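Local coordinates for putative uncharacterized protein Smu.1393c (Streptococcus mutans, PDB 4L9A) that probably acts as a carboxylesterase of the alpha/beta hydrolase superfamily, cleaving ester bonds in a natural substrate that is not established, at residues I75-P78 against N79-Y82; Y200-R203 against Q204-V208; V282-L285 against L286-E290. One frame throughout, in Å; residues are numbered along the deposited sequence.

Contact 1: residues I75-P78 against N79-Y82; sequences IDAP and NSGY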
loop_
_atom_site.group_PDB
_atom_site.type_symbol
_atom_site.label_atom_id
_atom_site.label_comp_id
_atom_site.label_asym_id
_atom_site.label_seq_id
_atom_site.Cartn_x
_atom_site.Cartn_y
_atom_site.Cartn_z
ATOM N N ILE A 75 -4.402 6.259 4.132
ATOM C CA ILE A 75 -4.412 7.315 3.132
ATOM C C ILE A 75 -4.874 6.777 1.776
ATOM O O ILE A 75 -4.321 5.790 1.271
ATOM C CB ILE A 75 -2.997 7.928 2.973
ATOM C CG1 ILE A 75 -2.503 8.492 4.308
ATOM C CG2 ILE A 75 -2.991 9.014 1.900
ATOM C CD1 ILE A 75 -1.057 8.998 4.263
ATOM N N ASP A 76 -5.888 7.414 1.190
ATOM C CA ASP A 76 -6.356 7.051 -0.151
ATOM C C ASP A 76 -5.682 7.927 -1.213
ATOM O O ASP A 76 -5.744 9.148 -1.143
ATOM C CB ASP A 76 -7.880 7.198 -0.273
ATOM C CG ASP A 76 -8.645 6.159 0.539
ATOM O OD1 ASP A 76 -8.015 5.475 1.386
ATOM O OD2 ASP A 76 -9.880 6.044 0.350
ATOM N N ALA A 77 -5.046 7.306 -2.205
ATOM C CA ALA A 77 -4.442 8.068 -3.298
ATOM C C ALA A 77 -5.527 8.741 -4.138
ATOM O O ALA A 77 -6.682 8.310 -4.138
ATOM C CB ALA A 77 -3.566 7.148 -4.183
ATOM N N PRO A 78 -5.164 9.807 -4.856
ATOM C CA PRO A 78 -6.129 10.390 -5.792
ATOM C C PRO A 78 -6.730 9.299 -6.672
ATOM O O PRO A 78 -6.061 8.291 -6.959
ATOM C CB PRO A 78 -5.261 11.335 -6.633
ATOM C CG PRO A 78 -4.180 11.753 -5.691
ATOM C CD PRO A 78 -3.880 10.528 -4.862
ATOM N N ASN A 79 -7.974 9.495 -7.094
ATOM C CA ASN A 79 -8.644 8.539 -7.974
ATOM C C ASN A 79 -8.809 7.133 -7.390
ATOM O O ASN A 79 -8.932 6.142 -8.129
ATOM C CB ASN A 79 -7.918 8.444 -9.315
ATOM C CG ASN A 79 -7.925 9.756 -10.071
ATOM O OD1 ASN A 79 -8.931 10.474 -10.102
ATOM N ND2 ASN A 79 -6.797 10.076 -10.698
ATOM N N SER A 80 -8.806 7.040 -6.071
ATOM C CA SER A 80 -9.069 5.763 -5.425
ATOM C C SER A 80 -9.895 5.938 -4.170
ATOM O O SER A 80 -9.829 6.980 -3.515
ATOM C CB SER A 80 -7.754 5.069 -5.060
ATOM O OG SER A 80 -7.236 5.616 -3.868
ATOM N N GLY A 81 -10.653 4.908 -3.817
ATOM C CA GLY A 81 -11.383 4.932 -2.570
ATOM C C GLY A 81 -12.224 6.193 -2.478
ATOM O O GLY A 81 -12.959 6.515 -3.405
ATOM N N TYR A 82 -12.113 6.918 -1.371
ATOM C CA TYR A 82 -12.947 8.097 -1.202
ATOM C C TYR A 82 -12.169 9.391 -1.421
ATOM O O TYR A 82 -12.700 10.473 -1.190
ATOM C CB TYR A 82 -13.640 8.097 0.166
ATOM C CG TYR A 82 -14.586 6.931 0.362
ATOM C CD1 TYR A 82 -15.879 6.955 -0.161
ATOM C CD2 TYR A 82 -14.192 5.810 1.079
ATOM C CE1 TYR A 82 -16.743 5.887 0.015
ATOM C CE2 TYR A 82 -15.057 4.740 1.266
ATOM C CZ TYR A 82 -16.327 4.780 0.727
ATOM O OH TYR A 82 -17.180 3.702 0.911
#
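A type II beta turn from Ala77 to Ser80 folds residues 79-82 back beside residues 75-78. The central torsions identify it: Pro78 is extended, in the polyproline region, and Asn79 takes a positive phi of 61°. The closing backbone bond, Ser80 N to Ala77 O at 3.1 Å, is weak, but Ser80 OG donates to the same carbonyl, lying 2.8 Å from Ala77 O. The hydroxyl approaches tilted from the carbonyl plane, placed there by its first torsion, which sets OG between the backbone N and the carbonyl carbon. The turn leaves the end of strand 71-75, which runs parallel to 43-47 and antiparallel to 33-38 in the alpha/beta hydrolase sheet, on the way to helix 93-106. Beyond the turn, Tyr82 N donates to Asp76 OD2 at 3.0 Å in a nearly straight bond (165°), using the anti lone pair of that oxygen. Gly81, also at positive phi (53°), brings its CA to 3.5 Å from Asp76 OD2. Asp76 is gripped further by Ser54 OG at OD2 and Thr55 N at OD1, which fixes the rotation of the buried carboxylate. Asn79 ND2 is hydrogen-bonded to the carbonyls of Ile216 and Ser86.

Contact 2: residues Y200-R203 against Q204-V208; sequences YCQR and QLNDV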
loop_
_atom_site.group_PDB
_atom_site.type_symbol
_atom_site.label_atom_id
_atom_site.label_comp_id
_atom_site.label_asym_id
_atom_site.label_seq_id
_atom_site.Cartn_x
_atom_site.Cartn_y
_atom_site.Cartn_z
ATOM N N TYR A 200 -18.033 3.378 -5.274
ATOM C CA TYR A 200 -18.138 4.828 -5.135
ATOM C C TYR A 200 -17.049 5.462 -5.990
ATOM O O TYR A 200 -17.309 6.370 -6.768
ATOM C CB TYR A 200 -17.964 5.234 -3.678
ATOM C CG TYR A 200 -17.726 6.712 -3.464
ATOM C CD1 TYR A 200 -16.435 7.233 -3.442
ATOM C CD2 TYR A 200 -18.793 7.586 -3.274
ATOM C CE1 TYR A 200 -16.212 8.580 -3.238
ATOM C CE2 TYR A 200 -18.586 8.938 -3.072
ATOM C CZ TYR A 200 -17.299 9.429 -3.052
ATOM O OH TYR A 200 -17.094 10.771 -2.852
ATOM N N CYS A 201 -15.828 4.960 -5.846
ATOM C CA CYS A 201 -14.709 5.440 -6.650
ATOM C C CYS A 201 -14.991 5.331 -8.160
ATOM O O CYS A 201 -14.815 6.296 -8.917
ATOM C CB CYS A 201 -13.441 4.654 -6.303
ATOM S SG CYS A 201 -12.023 5.181 -7.260
ATOM N N GLN A 202 -15.421 4.154 -8.606
ATOM C CA GLN A 202 -15.685 3.952 -10.030
ATOM C C GLN A 202 -16.778 4.881 -10.541
ATOM O O GLN A 202 -16.714 5.388 -11.665
ATOM C CB GLN A 202 -16.072 2.502 -10.319
ATOM C CG GLN A 202 -16.513 2.277 -11.778
ATOM C CD GLN A 202 -15.344 2.369 -12.754
ATOM O OE1 GLN A 202 -15.081 3.421 -13.347
ATOM N NE2 GLN A 202 -14.633 1.261 -12.918
ATOM N N ARG A 203 -17.786 5.099 -9.711
ATOM C CA ARG A 203 -18.845 6.030 -10.055
ATOM C C ARG A 203 -18.280 7.438 -10.294
ATOM O O ARG A 203 -18.572 8.061 -11.316
ATOM C CB ARG A 203 -19.908 6.035 -8.958
ATOM C CG ARG A 203 -21.064 6.987 -9.206
ATOM C CD ARG A 203 -22.221 6.714 -8.250
ATOM N NE ARG A 203 -21.828 6.699 -6.835
ATOM C CZ ARG A 203 -21.688 5.595 -6.101
ATOM N NH1 ARG A 203 -21.903 4.399 -6.637
ATOM N NH2 ARG A 203 -21.333 5.685 -4.824
ATOM N N GLN A 204 -17.477 7.943 -9.359
ATOM C CA GLN A 204 -16.861 9.256 -9.549
ATOM C C GLN A 204 -15.948 9.255 -10.793
ATOM O O GLN A 204 -15.915 10.219 -11.555
ATOM C CB GLN A 204 -16.064 9.684 -8.303
ATOM C CG GLN A 204 -16.802 9.509 -6.972
ATOM C CD GLN A 204 -18.167 10.187 -6.944
ATOM O OE1 GLN A 204 -18.325 11.322 -7.403
ATOM N NE2 GLN A 204 -19.166 9.484 -6.408
ATOM N N LEU A 205 -15.210 8.172 -10.998
ATOM C CA LEU A 205 -14.317 8.076 -12.153
ATOM C C LEU A 205 -15.048 8.100 -13.483
ATOM O O LEU A 205 -14.480 8.514 -14.489
ATOM C CB LEU A 205 -13.427 6.837 -12.062
ATOM C CG LEU A 205 -12.225 7.000 -11.129
ATOM C CD1 LEU A 205 -11.601 5.627 -10.840
ATOM C CD2 LEU A 205 -11.188 7.940 -11.727
ATOM N N ASN A 206 -16.305 7.666 -13.497
ATOM C CA ASN A 206 -17.090 7.703 -14.723
ATOM C C ASN A 206 -17.132 9.114 -15.323
ATOM O O ASN A 206 -17.230 9.281 -16.542
ATOM C CB ASN A 206 -18.523 7.196 -14.473
ATOM C CG ASN A 206 -18.586 5.689 -14.275
ATOM O OD1 ASN A 206 -17.656 4.973 -14.641
ATOM N ND2 ASN A 206 -19.689 5.203 -13.704
ATOM N N ASP A 207 -17.062 10.126 -14.461
ATOM C CA ASP A 207 -17.183 11.507 -14.914
ATOM C C ASP A 207 -15.959 11.968 -15.689
ATOM O O ASP A 207 -16.076 12.801 -16.576
ATOM C CB ASP A 207 -17.403 12.467 -13.735
ATOM C CG ASP A 207 -18.743 12.276 -13.066
ATOM O OD1 ASP A 207 -19.686 11.847 -13.751
ATOM O OD2 ASP A 207 -18.853 12.558 -11.856
ATOM N N VAL A 208 -14.783 11.450 -15.348
ATOM C CA VAL A 208 -13.551 11.968 -15.950
ATOM C C VAL A 208 -12.699 10.994 -16.781
ATOM O O VAL A 208 -11.925 11.426 -17.640
ATOM C CB VAL A 208 -12.636 12.574 -14.875
ATOM C CG1 VAL A 208 -13.295 13.778 -14.258
ATOM C CG2 VAL A 208 -12.300 11.533 -13.821
#
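Gln204 folds back over the ring of Tyr200, one helical turn earlier in helix 188-206. Its CG lies 4.0 Å from the ring centroid and 17° off the normal, the geometry of a CH-pi contact. NE2 sits over that face toward the rim, 3.4 Å from Tyr200 CE2, with the amide and ring planes 34° apart. The chain of Gln204 bends at its second torsion (chi2 -54°), which brings the amide over the Tyr200 ring. The same two residues are also joined by the backbone bond from Gln204 N to Tyr200 O, 3.0 Å long and nearly straight.

The tight, buried part of the contact is the next pair round the helix. Cys201 SG meets Leu205 CD1 at 3.6 Å, and these two residues share the backbone bond from Leu205 N to Cys201 O at 2.8 Å. The other flank is looser and more exposed. Asn206 N divides its hydrogen bonding between Gln202 O at 3.0 Å and, weakly, Arg203 O at 3.2 Å. Gln202 OE1 is held by Gln209 NE2 just past the segment. Arg203, exposed, runs alongside Gln204, its guanidinium almost perpendicular to the amide plane.

Within the fold, this end of helix 188-206 lies against loops: Phe52 packs on Gln202 and Leu205, Val85 touches Gln204, and the ring of Tyr82, in the loop after strand 71-75, meets that of Tyr200.

Contact 3: residues V282-L285 against L286-E290; sequences VEQL and LSNHE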
loop_
_atom_site.group_PDB
_atom_site.type_symbol
_atom_site.label_atom_id
_atom_site.label_comp_id
_atom_site.label_asym_id
_atom_site.label_seq_id
_atom_site.Cartn_x
_atom_site.Cartn_y
_atom_site.Cartn_z
ATOM N N VAL A 282 4.869 -8.770 12.939
ATOM C CA VAL A 282 4.791 -7.392 13.408
ATOM C C VAL A 282 5.002 -7.312 14.917
ATOM O O VAL A 282 5.777 -6.493 15.402
ATOM C CB VAL A 282 3.450 -6.738 13.044
ATOM C CG1 VAL A 282 3.138 -5.608 14.006
ATOM C CG2 VAL A 282 3.487 -6.227 11.615
ATOM N N GLU A 283 4.305 -8.170 15.650
ATOM C CA GLU A 283 4.424 -8.206 17.101
ATOM C C GLU A 283 5.867 -8.476 17.508
ATOM O O GLU A 283 6.389 -7.855 18.427
ATOM C CB GLU A 283 3.497 -9.272 17.683
ATOM C CG GLU A 283 2.042 -8.844 17.753
ATOM C CD GLU A 283 1.084 -10.018 17.797
ATOM O OE1 GLU A 283 1.556 -11.172 17.851
ATOM O OE2 GLU A 283 -0.143 -9.786 17.779
ATOM N N GLN A 284 6.507 -9.405 16.807
ATOM C CA GLN A 284 7.891 -9.755 17.078
ATOM C C GLN A 284 8.816 -8.573 16.807
ATOM O O GLN A 284 9.750 -8.319 17.565
ATOM C CB GLN A 284 8.302 -10.960 16.235
ATOM C CG GLN A 284 9.797 -11.201 16.168
ATOM C CD GLN A 284 10.152 -12.421 15.343
ATOM O OE1 GLN A 284 9.573 -12.660 14.285
ATOM N NE2 GLN A 284 11.105 -13.205 15.827
ATOM N N LEU A 285 8.550 -7.850 15.726
ATOM C CA LEU A 285 9.354 -6.688 15.368
ATOM C C LEU A 285 9.286 -5.636 16.471
ATOM O O LEU A 285 10.314 -5.115 16.916
ATOM C CB LEU A 285 8.882 -6.094 14.031
ATOM C CG LEU A 285 9.614 -4.845 13.530
ATOM C CD1 LEU A 285 11.116 -5.083 13.492
ATOM C CD2 LEU A 285 9.115 -4.445 12.159
ATOM N N LEU A 286 8.071 -5.341 16.920
ATOM C CA LEU A 286 7.858 -4.316 17.934
ATOM C C LEU A 286 8.433 -4.699 19.296
ATOM O O LEU A 286 8.931 -3.844 20.032
ATOM C CB LEU A 286 6.370 -4.005 18.064
ATOM C CG LEU A 286 5.737 -3.455 16.796
ATOM C CD1 LEU A 286 4.280 -3.090 17.050
ATOM C CD2 LEU A 286 6.528 -2.252 16.320
ATOM N N SER A 287 8.368 -5.981 19.636
ATOM C CA SER A 287 8.835 -6.424 20.941
ATOM C C SER A 287 10.355 -6.332 21.059
ATOM O O SER A 287 10.891 -6.228 22.166
ATOM C CB SER A 287 8.366 -7.849 21.227
ATOM O OG SER A 287 8.950 -8.757 20.313
ATOM N N ASN A 288 11.046 -6.355 19.920
ATOM C CA ASN A 288 12.512 -6.380 19.914
ATOM C C ASN A 288 13.193 -5.142 19.319
ATOM O O ASN A 288 14.387 -5.173 19.021
ATOM C CB ASN A 288 13.013 -7.633 19.195
ATOM C CG ASN A 288 12.553 -8.911 19.867
ATOM O OD1 ASN A 288 11.906 -9.756 19.242
ATOM N ND2 ASN A 288 12.881 -9.057 21.148
ATOM N N HIS A 289 12.445 -4.052 19.169
ATOM C CA HIS A 289 12.954 -2.855 18.505
ATOM C C HIS A 289 13.678 -1.950 19.497
ATOM O O HIS A 289 13.089 -1.530 20.491
ATOM C CB HIS A 289 11.799 -2.103 17.847
ATOM C CG HIS A 289 12.211 -1.223 16.707
ATOM N ND1 HIS A 289 13.120 -0.195 16.849
ATOM C CD2 HIS A 289 11.829 -1.212 15.409
ATOM C CE1 HIS A 289 13.285 0.406 15.684
ATOM N NE2 HIS A 289 12.512 -0.189 14.794
ATOM N N GLU A 290 14.950 -1.650 19.233
ATOM C CA GLU A 290 15.767 -0.883 20.181
ATOM C C GLU A 290 15.516 0.622 20.134
ATOM O O GLU A 290 16.195 1.385 20.828
ATOM C CB GLU A 290 17.262 -1.119 19.961
ATOM C CG GLU A 290 17.643 -2.399 19.254
ATOM C CD GLU A 290 19.155 -2.564 19.187
ATOM O OE1 GLU A 290 19.865 -1.534 19.177
ATOM O OE2 GLU A 290 19.634 -3.716 19.163
#
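The imidazole of His289 swings back beside Leu285 after the end of helix 275-287, and Leu285 O lies obliquely to the ring. The Leu285 methyl CD1 comes no nearer to the ring than 4.4 Å, from CD2, while His289 CB stands 3.5 Å from Leu285 O. Gln258 NE2 also bonds to that carbonyl oxygen. The other flat pair, the amides of Gln284 and Asn288, crosses obliquely with planes 61° apart on the exposed flank.

Backbone bonding weakens at the end of helix 275-287. Leu286 N still makes a regular bond to Val282 O at 3.0 Å, and Ser287 N one to Glu283 O. Asn288, the first residue to leave helical torsions, splits its N between Gln284 O and Leu285 O, both bonds weak at 3.3 Å. Gln284 O takes a second donor, Ser287 OG at 2.9 Å, coming from above the carbonyl plane. On the side facing the sheet, Val282 and Leu286 run side by side, CG1 of Val282 4.1 Å from CD1 of Leu286; Ile139 and Leu113 meet this face.

Outside partners occupy both imidazole nitrogens of His289: Lys291 N donates to ND1, and NE2 makes a weak bond to Leu136 O. With one nitrogen accepting and the other facing a carbonyl, the ring is probably neutral with its proton on NE2.

How the contacts relate
Contacts 1 and 2 are neighbours, their centres about 12 Å apart, and they join directly: Tyr82 CD1 lies 3.3 Å from Tyr200 CD1, and Asn79 O lies 3.4 Å from Cys201 SG. Contact 3 stands apart on the opposite side of the chain's centre, its nearest atoms about 17 Å from contact 1 and about 27 Å from contact 2. Contact 1 is the most central, and polar bonds to a buried carboxylate shape its loop. The two others are helix ends, each with an apolar pair on its inward side and polar side chains toward solvent elsewhere on the helix; contact 2 faces loops, whereas contact 3 packs on sheet strands 111-117 and 134-141.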